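Local coordinates for protein methyltransferase (Bacteroides thetaiotaomicron, PDB 3FQ6) that probably transfers methyl groups from S-adenosylmethionine to an acceptor not yet identified, as members of the tetrapyrrole methylase family do, at residues A5-P8 with A9-S13; E95-A99 with T100-G104. All coordinates share one frame; numbering follows the deposited sequence.

Contact 1. Residues A5-P8 with A9-S13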
ATOM      1  N   ALA A   5      -9.497   2.405  -8.524  1.00 55.25           N
ATOM      2  CA  ALA A   5      -9.392   0.956  -8.546  1.00 53.82           C
ATOM      3  C   ALA A   5      -9.467   0.564  -7.105  1.00 52.27           C
ATOM      4  O   ALA A   5      -9.443  -0.650  -6.768  1.00 51.71           O
ATOM      5  CB  ALA A   5      -8.033   0.513  -9.146  1.00 53.91           C
ATOM      6  N   PHE A   6      -9.574   1.595  -6.255  1.00 50.14           N
ATOM      7  CA  PHE A   6      -9.267   1.393  -4.833  1.00 48.35           C
ATOM      8  C   PHE A   6     -10.343   0.655  -4.089  1.00 46.91           C
ATOM      9  O   PHE A   6     -10.043  -0.249  -3.334  1.00 45.97           O
ATOM     10  CB  PHE A   6      -8.779   2.662  -4.114  1.00 47.95           C
ATOM     11  CG  PHE A   6      -9.837   3.657  -3.838  1.00 45.75           C
ATOM     12  CD1 PHE A   6     -10.516   3.642  -2.623  1.00 44.12           C
ATOM     13  CD2 PHE A   6     -10.118   4.656  -4.762  1.00 44.05           C
ATOM     14  CE1 PHE A   6     -11.498   4.597  -2.352  1.00 43.44           C
ATOM     15  CE2 PHE A   6     -11.108   5.606  -4.512  1.00 44.35           C
ATOM     16  CZ  PHE A   6     -11.796   5.580  -3.306  1.00 43.55           C
ATOM     17  N   VAL A   7     -11.584   1.031  -4.336  1.00 45.91           N
ATOM     18  CA  VAL A   7     -12.713   0.320  -3.770  1.00 45.52           C
ATOM     19  C   VAL A   7     -12.607  -1.182  -4.090  1.00 45.61           C
ATOM     20  O   VAL A   7     -12.640  -1.991  -3.150  1.00 46.36           O
ATOM     21  CB  VAL A   7     -14.096   0.927  -4.214  1.00 45.76           C
ATOM     22  CG1 VAL A   7     -15.245   0.119  -3.618  1.00 45.45           C
ATOM     23  CG2 VAL A   7     -14.217   2.409  -3.812  1.00 43.92           C
ATOM     24  N   PRO A   8     -12.468  -1.572  -5.396  1.00 45.43           N
ATOM     25  CA  PRO A   8     -12.252  -3.020  -5.645  1.00 44.95           C
ATOM     26  C   PRO A   8     -11.094  -3.596  -4.805  1.00 45.23           C
ATOM     27  O   PRO A   8     -11.239  -4.665  -4.208  1.00 45.39           O
ATOM     28  CB  PRO A   8     -11.943  -3.074  -7.143  1.00 44.78           C
ATOM     29  CG  PRO A   8     -12.740  -1.888  -7.727  1.00 44.19           C
ATOM     30  CD  PRO A   8     -12.731  -0.821  -6.660  1.00 45.00           C
ATOM     31  N   ALA A   9      -9.980  -2.868  -4.718  1.00 45.33           N
ATOM     32  CA  ALA A   9      -8.835  -3.298  -3.888  1.00 45.80           C
ATOM     33  C   ALA A   9      -9.146  -3.341  -2.387  1.00 45.62           C
ATOM     34  O   ALA A   9      -8.659  -4.220  -1.669  1.00 45.59           O
ATOM     35  CB  ALA A   9      -7.595  -2.434  -4.160  1.00 45.33           C
ATOM     36  N   LEU A  10      -9.953  -2.394  -1.915  1.00 45.94           N
ATOM     37  CA  LEU A  10     -10.325  -2.366  -0.501  1.00 46.29           C
ATOM     38  C   LEU A  10     -11.069  -3.640  -0.126  1.00 46.41           C
ATOM     39  O   LEU A  10     -10.665  -4.337   0.792  1.00 46.65           O
ATOM     40  CB  LEU A  10     -11.169  -1.150  -0.158  1.00 45.62           C
ATOM     41  CG  LEU A  10     -10.897  -0.492   1.197  1.00 45.06           C
ATOM     42  CD1 LEU A  10     -12.191   0.035   1.715  1.00 43.05           C
ATOM     43  CD2 LEU A  10     -10.248  -1.387   2.251  1.00 44.31           C
ATOM     44  N   VAL A  11     -12.117  -3.948  -0.882  1.00 46.89           N
ATOM     45  CA  VAL A  11     -12.920  -5.152  -0.698  1.00 47.12           C
ATOM     46  C   VAL A  11     -12.078  -6.408  -0.799  1.00 48.19           C
ATOM     47  O   VAL A  11     -12.234  -7.319   0.022  1.00 48.76           O
ATOM     48  CB  VAL A  11     -14.016  -5.246  -1.780  1.00 47.12           C
ATOM     49  CG1 VAL A  11     -14.908  -6.439  -1.533  1.00 44.33           C
ATOM     50  CG2 VAL A  11     -14.816  -3.933  -1.854  1.00 46.28           C
ATOM     51  N   ALA A  12     -11.202  -6.454  -1.811  1.00 48.44           N
ATOM     52  CA  ALA A  12     -10.423  -7.651  -2.127  1.00 48.68           C
ATOM     53  C   ALA A  12      -9.326  -7.950  -1.089  1.00 49.26           C
ATOM     54  O   ALA A  12      -8.895  -9.105  -0.938  1.00 49.97           O
ATOM     55  CB  ALA A  12      -9.809  -7.520  -3.502  1.00 48.74           C
ATOM     56  N   SER A  13      -8.875  -6.919  -0.377  1.00 48.55           N
ATOM     57  CA  SER A  13      -7.793  -7.075   0.580  1.00 48.45           C
ATOM     58  C   SER A  13      -8.069  -7.982   1.779  1.00 47.66           C
ATOM     59  O   SER A  13      -7.130  -8.439   2.407  1.00 48.21           O
ATOM     60  CB  SER A  13      -7.344  -5.704   1.088  1.00 49.04           C
ATOM     61  OG  SER A  13      -8.385  -5.075   1.833  1.00 51.79           O
TER

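Contact 2. Residues E95-A99 with T100-G104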
ATOM      1  N   GLU A  95       9.931  -8.707  -0.439  1.00 39.23           N
ATOM      2  CA  GLU A  95      10.557  -9.821  -1.168  1.00 39.95           C
ATOM      3  C   GLU A  95       9.937  -9.968  -2.530  1.00 39.53           C
ATOM      4  O   GLU A  95      10.624 -10.205  -3.509  1.00 39.85           O
ATOM      5  CB  GLU A  95      10.451 -11.153  -0.433  1.00 40.24           C
ATOM      6  CG  GLU A  95      11.653 -11.464   0.437  1.00 44.87           C
ATOM      7  CD  GLU A  95      12.970 -11.515  -0.345  1.00 50.57           C
ATOM      8  OE1 GLU A  95      13.010 -12.164  -1.427  1.00 52.73           O
ATOM      9  OE2 GLU A  95      13.967 -10.907   0.129  1.00 52.17           O
ATOM     10  N   HIS A  96       8.627  -9.804  -2.607  1.00 39.35           N
ATOM     11  CA  HIS A  96       7.960 -10.032  -3.876  1.00 39.09           C
ATOM     12  C   HIS A  96       8.399  -9.021  -4.921  1.00 39.45           C
ATOM     13  O   HIS A  96       8.656  -9.385  -6.049  1.00 39.29           O
ATOM     14  CB  HIS A  96       6.442  -9.973  -3.730  1.00 37.99           C
ATOM     15  CG  HIS A  96       5.729 -10.236  -5.009  1.00 36.28           C
ATOM     16  ND1 HIS A  96       5.259 -11.485  -5.354  1.00 34.92           N
ATOM     17  CD2 HIS A  96       5.463  -9.427  -6.060  1.00 34.88           C
ATOM     18  CE1 HIS A  96       4.729 -11.429  -6.559  1.00 34.99           C
ATOM     19  NE2 HIS A  96       4.841 -10.191  -7.007  1.00 35.04           N
ATOM     20  N   PHE A  97       8.476  -7.750  -4.544  1.00 40.15           N
ATOM     21  CA  PHE A  97       8.731  -6.724  -5.536  1.00 41.12           C
ATOM     22  C   PHE A  97      10.184  -6.352  -5.668  1.00 41.85           C
ATOM     23  O   PHE A  97      10.509  -5.453  -6.416  1.00 42.17           O
ATOM     24  CB  PHE A  97       7.832  -5.505  -5.335  1.00 40.37           C
ATOM     25  CG  PHE A  97       6.402  -5.784  -5.654  1.00 41.06           C
ATOM     26  CD1 PHE A  97       5.961  -5.783  -6.977  1.00 42.05           C
ATOM     27  CD2 PHE A  97       5.493  -6.101  -4.635  1.00 41.80           C
ATOM     28  CE1 PHE A  97       4.629  -6.067  -7.297  1.00 41.76           C
ATOM     29  CE2 PHE A  97       4.152  -6.378  -4.932  1.00 42.61           C
ATOM     30  CZ  PHE A  97       3.723  -6.368  -6.279  1.00 43.99           C
ATOM     31  N   THR A  98      11.052  -7.050  -4.952  1.00 43.33           N
ATOM     32  CA  THR A  98      12.479  -6.947  -5.210  1.00 45.00           C
ATOM     33  C   THR A  98      12.782  -7.830  -6.420  1.00 47.19           C
ATOM     34  O   THR A  98      13.566  -7.452  -7.306  1.00 47.35           O
ATOM     35  CB  THR A  98      13.307  -7.346  -3.977  1.00 44.66           C
ATOM     36  OG1 THR A  98      13.063  -6.396  -2.940  1.00 42.54           O
ATOM     37  CG2 THR A  98      14.820  -7.404  -4.288  1.00 42.88           C
ATOM     38  N   ALA A  99      12.135  -9.000  -6.448  1.00 49.42           N
ATOM     39  CA  ALA A  99      12.172  -9.911  -7.597  1.00 51.65           C
ATOM     40  C   ALA A  99      11.803  -9.215  -8.951  1.00 53.07           C
ATOM     41  O   ALA A  99      12.705  -8.875  -9.738  1.00 53.12           O
ATOM     42  CB  ALA A  99      11.277 -11.157  -7.324  1.00 51.58           C
ATOM     43  N   THR A 100      10.498  -8.974  -9.177  1.00 54.20           N
ATOM     44  CA  THR A 100       9.969  -8.431 -10.450  1.00 55.13           C
ATOM     45  C   THR A 100       9.793  -6.900 -10.463  1.00 55.31           C
ATOM     46  O   THR A 100       9.365  -6.319  -9.453  1.00 55.84           O
ATOM     47  CB  THR A 100       8.583  -9.065 -10.781  1.00 55.33           C
ATOM     48  OG1 THR A 100       7.703  -8.900  -9.662  1.00 56.07           O
ATOM     49  CG2 THR A 100       8.704 -10.564 -11.136  1.00 55.46           C
ATOM     50  N   GLU A 101      10.088  -6.269 -11.605  1.00 55.27           N
ATOM     51  CA  GLU A 101       9.835  -4.826 -11.828  1.00 55.42           C
ATOM     52  C   GLU A 101       8.365  -4.379 -11.863  1.00 54.89           C
ATOM     53  O   GLU A 101       7.591  -4.826 -12.724  1.00 54.87           O
ATOM     54  CB  GLU A 101      10.542  -4.327 -13.091  1.00 55.64           C
ATOM     55  CG  GLU A 101      12.014  -4.082 -12.876  1.00 57.52           C
ATOM     56  CD  GLU A 101      12.318  -3.637 -11.447  1.00 60.27           C
ATOM     57  OE1 GLU A 101      13.323  -2.897 -11.249  1.00 60.96           O
ATOM     58  OE2 GLU A 101      11.557  -4.040 -10.523  1.00 59.46           O
ATOM     59  N   PRO A 102       7.975  -3.478 -10.933  1.00 54.34           N
ATOM     60  CA  PRO A 102       6.579  -3.072 -10.989  1.00 53.31           C
ATOM     61  C   PRO A 102       6.403  -2.214 -12.222  1.00 52.24           C
ATOM     62  O   PRO A 102       7.192  -1.297 -12.480  1.00 51.98           O
ATOM     63  CB  PRO A 102       6.363  -2.267  -9.685  1.00 53.21           C
ATOM     64  CG  PRO A 102       7.618  -2.493  -8.838  1.00 54.07           C
ATOM     65  CD  PRO A 102       8.708  -2.756  -9.871  1.00 54.50           C
ATOM     66  N   ARG A 103       5.421  -2.597 -13.018  1.00 51.10           N
ATOM     67  CA  ARG A 103       4.941  -1.798 -14.124  1.00 50.08           C
ATOM     68  C   ARG A 103       3.468  -1.617 -13.734  1.00 48.61           C
ATOM     69  O   ARG A 103       2.965  -2.367 -12.897  1.00 48.13           O
ATOM     70  CB  ARG A 103       5.090  -2.596 -15.422  1.00 50.61           C
ATOM     71  CG  ARG A 103       5.926  -1.943 -16.560  1.00 53.50           C
ATOM     72  CD  ARG A 103       6.317  -2.955 -17.685  1.00 56.34           C
ATOM     73  NE  ARG A 103       5.175  -3.416 -18.500  1.00 58.13           N
ATOM     74  CZ  ARG A 103       4.246  -4.317 -18.127  1.00 57.79           C
ATOM     75  NH1 ARG A 103       4.268  -4.899 -16.928  1.00 58.67           N
ATOM     76  NH2 ARG A 103       3.270  -4.641 -18.965  1.00 56.26           N
ATOM     77  N   GLY A 104       2.797  -0.612 -14.292  1.00 47.04           N
ATOM     78  CA  GLY A 104       1.354  -0.437 -14.120  1.00 45.05           C
ATOM     79  C   GLY A 104       0.917   0.514 -13.022  1.00 44.18           C
ATOM     80  O   GLY A 104       1.752   1.198 -12.430  1.00 44.81           O
TER

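Contact 1. Residues A5-P8 with A9-S13
Ala5 and Ala9 begin a ladder of backbone hydrogen bonds that builds the short helix 6-12. Ala9 N donates to Ala5 O over 3.1 Å, so the residue just ahead of the helix supplies the first acceptor of the series. Leu10 N to Phe6 O follows at 2.6 Å, a short bond, and Val11 N to Val7 O at 3.0 Å. Ala12 N follows by reaching Pro8 O, and Ser13 N adds a weak bond to Ala9 O. Each link spans four residues, the signature of an alpha-helix. The nitrogen of Pro8 has no hydrogen to give, but in the first turn of a helix none is needed, and its carbonyl still serves as an acceptor.

The apolar side-chain contact is a pair of valines on the exposed flank, Val7 CG1 lying 4.4 Å from Val11 CG2. Val11 has CG1 anti to its backbone N (chi1 -176°), which places CG2 beside that nitrogen and turns it back over the preceding turn. Two methyls also rest against backbone carbonyl oxygens: Val11 CG2 comes within 3.2 Å of Val7 O, and on the buried flank Ala9 CB is 3.4 Å from Phe6 O.

A side-chain bond is added at Ser13. Its OG donates to Leu10 O over 2.6 Å, meeting the carbonyl at a C=O...O angle of 139° and somewhat tilted from its plane; the same hydroxyl has a weak bond to Leu15 N.

The helix lies on one face of the mixed sheet. Phe6 and Leu10 pack on Val47 of strand 45-50, Phe6 also meeting the ring of Phe22 at about 45°, while Ala9 reaches Val107 of strand 105-110 and Ser75 of strand 71-77. Ala12 O accepts a hydrogen bond from Arg87 NH1.

Contact 2. Residues E95-A99 with T100-G104
Phe97 presents CD1 to the ring of Pro102, with CG of the proline 4.1 Å away, and this apolar touch joins the last turn of helix 90-99 to the chain that leaves it. The two side chains meet at a slant, and the CB of Pro102 points back toward the helix. The aromatic ring is also met from within its own turn: His96 sets CD2 over the centre of one face, 3.3 Å above the plane, with the imidazole coming in edge first. The CG of His96 is anti to its backbone N (chi1 -179°), an extension that carries the imidazole over the face of the phenyl ring.

Thr100 is where the backbone abandons helical geometry. Its amide N lies 3.7 Å from His96 O, too far to continue the helical ladder; residues 95-99 and 100-104 are joined by packing and chain continuity, without hydrogen bonds. The hydroxyl OG1 sits between the backbone N and the carbonyl carbon (chi1 53°), which brings it 3.8 Å from His96 O and 4.1 Å from His96 NE2, close neighbours rather than bonded partners. Its methyl CG2 lies beside Ala99 C instead. Thr98, by contrast, is tied within the helix, its OG1 bonded to Ile94 O.

From Thr100 the chain runs extended through Arg103 to Gly104, whose positive phi is one that glycine readily adopts just before strand 105-110. Phe97 is buried against Val74 and Arg76 of strand 71-77 and Val86 of strand 83-87, and also against Leu55 and Leu59 of helix 55-66. Pro102 joins it on Leu55 and also touches Pro52, so the helix end and the outgoing loop both rest on Leu55, with Phe97 bridging from helix 55-66 to strands 71-77 and 83-87.

In the fold
Contact 1 lies near the N terminus, within the helix that precedes strand 20-24, and contact 2 follows only after most of the sheet has been laid down. They are in series, neither nested nor crossing, with centres about 20 Å apart and nearest atoms about 10 Å apart. Neither closes a long loop: 5-13 is a short helix of about two turns, whereas 95-104 converts a helix end into the approach to strand 105-110. The sheet lies between them. Alternate residues of strand 71-77 serve each, Ser75 meeting contact 1 and Val74 and Arg76 contact 2, consistent with packing on opposite faces of this alpha/beta domain.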